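PDB 2NS0: hypothetical protein from Rhodococcus sp., which is of unknown function but probably has a winged-helix-like helix-turn-helix fold, and so might bind nucleic acid. Local coordinates for residues Asp29-Val34 against Pro41-Val46; Glu10-Leu15 against Gly51-Ala56. All coordinates share one frame; numbering follows the deposited sequence.

Contact 1: residues Asp29-Val34 against Pro41-Val46; sequences DVARAV and PLMEPV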
loop_
_atom_site.group_PDB
_atom_site.type_symbol
_atom_site.label_atom_id
_atom_site.label_comp_id
_atom_site.label_asym_id
_atom_site.label_seq_id
_atom_site.Cartn_x
_atom_site.Cartn_y
_atom_site.Cartn_z
ATOM N N ASP A 29 1.064 2.820 7.373
ATOM C CA ASP A 29 2.437 3.311 7.181
ATOM C C ASP A 29 2.450 4.390 6.077
ATOM O O ASP A 29 3.136 5.405 6.204
ATOM C CB ASP A 29 3.386 2.185 6.720
ATOM C CG ASP A 29 3.733 1.169 7.825
ATOM O OD1 ASP A 29 3.682 1.472 9.043
ATOM O OD2 ASP A 29 4.095 0.046 7.451
ATOM N N VAL A 30 1.735 4.137 4.976
ATOM C CA VAL A 30 1.565 5.106 3.888
ATOM C C VAL A 30 0.786 6.346 4.372
ATOM O O VAL A 30 1.233 7.466 4.203
ATOM C CB VAL A 30 0.828 4.448 2.656
ATOM C CG1 VAL A 30 0.899 5.363 1.389
ATOM C CG2 VAL A 30 1.382 3.087 2.352
ATOM N N ALA A 31 -0.407 6.156 4.942
ATOM C CA ALA A 31 -1.233 7.279 5.387
ATOM C C ALA A 31 -0.466 8.185 6.364
ATOM O O ALA A 31 -0.565 9.395 6.245
ATOM C CB ALA A 31 -2.518 6.803 5.994
ATOM N N ARG A 32 0.307 7.602 7.286
ATOM C CA ARG A 32 1.044 8.360 8.291
ATOM C C ARG A 32 2.189 9.093 7.611
ATOM O O ARG A 32 2.557 10.174 8.014
ATOM C CB ARG A 32 1.631 7.481 9.411
ATOM C CG ARG A 32 0.664 7.024 10.556
ATOM C CD ARG A 32 1.377 6.200 11.750
ATOM N NE ARG A 32 0.391 5.713 12.738
ATOM C CZ ARG A 32 -0.123 6.442 13.752
ATOM N NH1 ARG A 32 0.245 7.718 13.999
ATOM N NH2 ARG A 32 -1.007 5.892 14.568
ATOM N N ALA A 33 2.788 8.487 6.601
ATOM C CA ALA A 33 3.919 9.146 5.942
ATOM C C ALA A 33 3.432 10.375 5.189
ATOM O O ALA A 33 4.099 11.364 5.221
ATOM C CB ALA A 33 4.665 8.198 5.008
ATOM N N VAL A 34 2.274 10.314 4.519
ATOM C CA VAL A 34 1.720 11.488 3.815
ATOM C C VAL A 34 0.979 12.495 4.707
ATOM O O VAL A 34 1.004 13.667 4.413
ATOM C CB VAL A 34 0.853 11.136 2.566
ATOM C CG1 VAL A 34 1.684 10.342 1.525
ATOM C CG2 VAL A 34 -0.360 10.338 2.949
ATOM N N PRO A 41 -8.300 9.366 7.401
ATOM C CA PRO A 41 -9.046 9.587 6.172
ATOM C C PRO A 41 -8.346 9.096 4.890
ATOM O O PRO A 41 -8.987 8.950 3.840
ATOM C CB PRO A 41 -9.227 11.096 6.158
ATOM C CG PRO A 41 -9.092 11.505 7.615
ATOM C CD PRO A 41 -7.980 10.638 8.061
ATOM N N LEU A 42 -7.058 8.844 4.956
ATOM C CA LEU A 42 -6.344 8.313 3.782
ATOM C C LEU A 42 -6.395 6.794 3.606
ATOM O O LEU A 42 -5.866 6.294 2.642
ATOM C CB LEU A 42 -4.892 8.807 3.755
ATOM C CG LEU A 42 -4.846 10.308 3.516
ATOM C CD1 LEU A 42 -3.405 10.727 3.510
ATOM C CD2 LEU A 42 -5.469 10.650 2.203
HETATM N N MSE A 43 -7.064 6.087 4.516
HETATM C CA MSE A 43 -7.081 4.628 4.488
HETATM C C MSE A 43 -7.668 4.038 3.198
HETATM O O MSE A 43 -7.020 3.216 2.551
HETATM C CB MSE A 43 -7.768 4.043 5.730
HETATM C CG MSE A 43 -6.993 4.197 7.032
HETATM SE SE MSE A 43 -5.255 3.226 7.037
HETATM C CE MSE A 43 -4.241 4.418 5.959
ATOM N N GLU A 44 -8.868 4.455 2.800
ATOM C CA GLU A 44 -9.414 3.961 1.517
ATOM C C GLU A 44 -8.630 4.464 0.277
ATOM O O GLU A 44 -8.365 3.681 -0.607
ATOM C CB GLU A 44 -10.930 4.202 1.395
ATOM C CG GLU A 44 -11.724 3.473 2.493
ATOM C CD GLU A 44 -11.469 1.958 2.497
ATOM O OE1 GLU A 44 -11.823 1.312 1.484
ATOM O OE2 GLU A 44 -10.903 1.419 3.490
ATOM N N PRO A 45 -8.276 5.764 0.201
ATOM C CA PRO A 45 -7.343 6.163 -0.866
ATOM C C PRO A 45 -6.043 5.321 -0.978
ATOM O O PRO A 45 -5.601 5.017 -2.100
ATOM C CB PRO A 45 -7.039 7.637 -0.521
ATOM C CG PRO A 45 -8.281 8.108 0.129
ATOM C CD PRO A 45 -8.747 6.944 0.968
ATOM N N VAL A 46 -5.449 4.934 0.159
ATOM C CA VAL A 46 -4.225 4.129 0.154
ATOM C C VAL A 46 -4.503 2.736 -0.387
ATOM O O VAL A 46 -3.706 2.204 -1.146
ATOM C CB VAL A 46 -3.554 4.025 1.561
ATOM C CG1 VAL A 46 -2.566 2.912 1.556
ATOM C CG2 VAL A 46 -2.809 5.323 1.948
#
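Ala31 and Leu42 bring the two backbones together, their CA atoms 5.5 Å apart, where helix 27-34 meets the start of helix 43-55. This pairing of consecutive helices across a short connection is consistent with the helix-turn-helix of a winged-helix-like domain. Residues 29-34 are wholly helical. Opposite them, Pro41 and Leu42 end a 3-10 segment that passes directly into helix 43-55, with Val46 N bonded to Leu42 O at 2.9 Å.

The side chains that meet are all apolar. CB of Ala31 lies against CB of Leu42 at 3.8 Å, and the small methyl lets the backbones come this close. CD1 of Leu42 points on toward CG2 of Val34, but those two carbons are modelled too close for the spacing to be trusted. Leu42 also packs on Val3 and Ala35. The selenomethionine Met43 starts out pointing away from helix 27-34, but bends at chi2 (-63°) and chi3 (76°), bringing CE back to Ala31; the exact fit there is doubtful.

One turn on from Leu42, Val46 presses both methyls against Val30, the two branched side chains meeting at a slant. Its CG1, anti to the backbone N (chi1 164°), reaches CB of Val30 at 3.9 Å. With an alanine at Val46 both methyls are gone, which would probably open a gap against CB and the methyls of Val30. Val30 also packs on Cys11 and Ile12 of helix 5-18, so it is shared by all three helices, whereas Val46 also touches Pro27. The second branch of Val46 sits at the seam between two residues: CG2 lies 3.8 Å from CG1 of Val30 and 3.9 Å from the backbone N of Ala31.

Contact 2: residues Glu10-Leu15 against Gly51-Ala56; sequences ECIRAL and GRLADA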
loop_
_atom_site.group_PDB
_atom_site.type_symbol
_atom_site.label_atom_id
_atom_site.label_comp_id
_atom_site.label_asym_id
_atom_site.label_seq_id
_atom_site.Cartn_x
_atom_site.Cartn_y
_atom_site.Cartn_z
ATOM N N GLU A 10 3.641 6.975 -5.040
ATOM C CA GLU A 10 5.071 7.272 -4.832
ATOM C C GLU A 10 5.463 6.987 -3.407
ATOM O O GLU A 10 6.551 6.525 -3.150
ATOM C CB GLU A 10 5.367 8.744 -5.181
ATOM C CG GLU A 10 6.625 9.356 -4.501
ATOM C CD GLU A 10 7.950 8.697 -4.894
ATOM O OE1 GLU A 10 7.935 7.770 -5.733
ATOM O OE2 GLU A 10 9.029 9.112 -4.361
ATOM N N CYS A 11 4.549 7.232 -2.473
ATOM C CA CYS A 11 4.801 6.930 -1.067
ATOM C C CYS A 11 4.870 5.420 -0.804
ATOM O O CYS A 11 5.762 4.986 -0.077
ATOM C CB CYS A 11 3.758 7.588 -0.170
ATOM S SG CYS A 11 4.078 7.260 1.569
ATOM N N ILE A 12 3.943 4.629 -1.366
ATOM C CA ILE A 12 4.038 3.148 -1.309
ATOM C C ILE A 12 5.409 2.689 -1.808
ATOM O O ILE A 12 6.100 1.886 -1.134
ATOM C CB ILE A 12 2.906 2.437 -2.106
ATOM C CG1 ILE A 12 1.556 2.632 -1.423
ATOM C CG2 ILE A 12 3.159 0.887 -2.210
ATOM C CD1 ILE A 12 0.330 2.393 -2.330
ATOM N N ARG A 13 5.830 3.207 -2.966
ATOM C CA ARG A 13 7.138 2.803 -3.560
ATOM C C ARG A 13 8.284 3.212 -2.662
ATOM O O ARG A 13 9.191 2.447 -2.437
ATOM C CB ARG A 13 7.364 3.382 -4.957
ATOM C CG ARG A 13 6.440 2.776 -5.990
ATOM C CD ARG A 13 6.791 3.290 -7.364
ATOM N NE ARG A 13 5.827 2.888 -8.375
ATOM C CZ ARG A 13 5.074 3.726 -9.072
ATOM N NH1 ARG A 13 5.134 5.020 -8.831
ATOM N NH2 ARG A 13 4.247 3.275 -10.011
ATOM N N ALA A 14 8.221 4.419 -2.143
ATOM C CA ALA A 14 9.282 4.961 -1.323
ATOM C C ALA A 14 9.417 4.154 -0.047
ATOM O O ALA A 14 10.546 3.867 0.374
ATOM C CB ALA A 14 8.999 6.415 -0.980
ATOM N N LEU A 15 8.289 3.831 0.605
ATOM C CA LEU A 15 8.363 3.058 1.853
ATOM C C LEU A 15 8.843 1.630 1.577
ATOM O O LEU A 15 9.696 1.141 2.280
ATOM C CB LEU A 15 7.041 3.033 2.602
ATOM C CG LEU A 15 6.537 4.380 3.149
ATOM C CD1 LEU A 15 5.138 4.261 3.693
ATOM C CD2 LEU A 15 7.465 4.936 4.184
ATOM N N GLY A 51 -4.105 -1.004 -4.916
ATOM C CA GLY A 51 -4.853 -1.798 -5.939
ATOM C C GLY A 51 -4.342 -1.501 -7.350
ATOM O O GLY A 51 -4.121 -2.410 -8.160
ATOM N N ARG A 52 -4.138 -0.224 -7.641
ATOM C CA ARG A 52 -3.537 0.159 -8.908
ATOM C C ARG A 52 -2.116 -0.405 -9.119
ATOM O O ARG A 52 -1.801 -0.891 -10.201
ATOM C CB ARG A 52 -3.574 1.690 -9.095
ATOM C CG ARG A 52 -4.991 2.230 -9.333
ATOM C CD ARG A 52 -5.000 3.753 -9.672
ATOM N NE ARG A 52 -4.291 4.536 -8.662
ATOM C CZ ARG A 52 -4.850 5.066 -7.569
ATOM N NH1 ARG A 52 -6.155 4.944 -7.328
ATOM N NH2 ARG A 52 -4.090 5.744 -6.719
ATOM N N LEU A 53 -1.260 -0.343 -8.098
ATOM C CA LEU A 53 0.087 -0.888 -8.214
ATOM C C LEU A 53 0.102 -2.414 -8.289
ATOM O O LEU A 53 0.977 -3.004 -8.915
ATOM C CB LEU A 53 0.976 -0.399 -7.059
ATOM C CG LEU A 53 1.267 1.098 -7.109
ATOM C CD1 LEU A 53 2.215 1.458 -5.936
ATOM C CD2 LEU A 53 1.843 1.511 -8.412
ATOM N N ALA A 54 -0.873 -3.051 -7.644
ATOM C CA ALA A 54 -1.097 -4.490 -7.775
ATOM C C ALA A 54 -1.546 -4.859 -9.186
ATOM O O ALA A 54 -1.038 -5.801 -9.752
ATOM C CB ALA A 54 -2.118 -4.993 -6.702
ATOM N N ASP A 55 -2.494 -4.121 -9.751
ATOM C CA ASP A 55 -2.944 -4.355 -11.136
ATOM C C ASP A 55 -1.760 -4.260 -12.142
ATOM O O ASP A 55 -1.708 -4.997 -13.136
ATOM C CB ASP A 55 -4.035 -3.361 -11.537
ATOM C CG ASP A 55 -5.371 -3.580 -10.786
ATOM O OD1 ASP A 55 -5.573 -4.664 -10.200
ATOM O OD2 ASP A 55 -6.201 -2.641 -10.756
ATOM N N ALA A 56 -0.803 -3.379 -11.847
ATOM C CA ALA A 56 0.343 -3.137 -12.698
ATOM C C ALA A 56 1.416 -4.195 -12.463
ATOM O O ALA A 56 2.369 -4.259 -13.183
ATOM C CB ALA A 56 0.883 -1.772 -12.428
#
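Ile12 and Leu53 meet end-on, tip to tip, between helix 5-18 and helix 43-55. Their CA atoms are the nearest pair across the two segments, yet lie 8.9 Å apart, so the side chains do all the bridging. Leu53 sends out a straight chain: chi2 of -178° sets CD1 anti to CA, and this leading methyl enters the branch of Ile12. It lies 3.9 Å from CG2 of Ile12 and 4.0 Å from CB of the same residue. CD1 of Ile12 stands a little farther off, 4.2 Å from CD1 of Leu53, so the methyl is met by the branch point and both arms of the isoleucine. With chi1 of Ile12 at -69°, CG2 is anti to the backbone N and comes nearest to the leucine.

The other methyl of Leu53 serves a different neighbour. Arg13 runs extended from CG to NE and crosses the leucine at a slant, its NH2 3.4 Å from CD2 of Leu53. The guanidinium plane is tilted to this methyl, and the contact is one of packing. The charge is met elsewhere, by a salt bridge from NE of Arg13 to OE1 of Glu58, a residue that also touches Leu53. Ile12 also packs on Val30 of helix 27-34 and Ile79 of strand 78-81, placing this contact where helices and sheet come together, as in a winged-helix-like fold.

Leu53 thus presents one methyl to a buried hydrocarbon side chain and the other to a partly exposed arginine. The apolar fit gives little directional control, while the bond to Glu58 probably helps to keep the guanidinium beside the leucine at the edge of the core.

Overall arrangement
From the N terminus, helix 5-18 supplies residues 10-15 of contact 2, and the chain then turns into helix 27-34, the first side of contact 1. Only six residues separate the segments of contact 1, which closes the short connection into helix 43-55. Contact 2 closes a much longer loop when residues 51-56, at the far end of that helix and the turn that follows, return to helix 5-18. Contact 1 is therefore nested inside contact 2, their centres about 12 Å apart. Helix 43-55 is common to both, and Cys11 and Leu15 pack directly on helix 27-34, completing the three-helix bundle before the chain enters the antiparallel sheet.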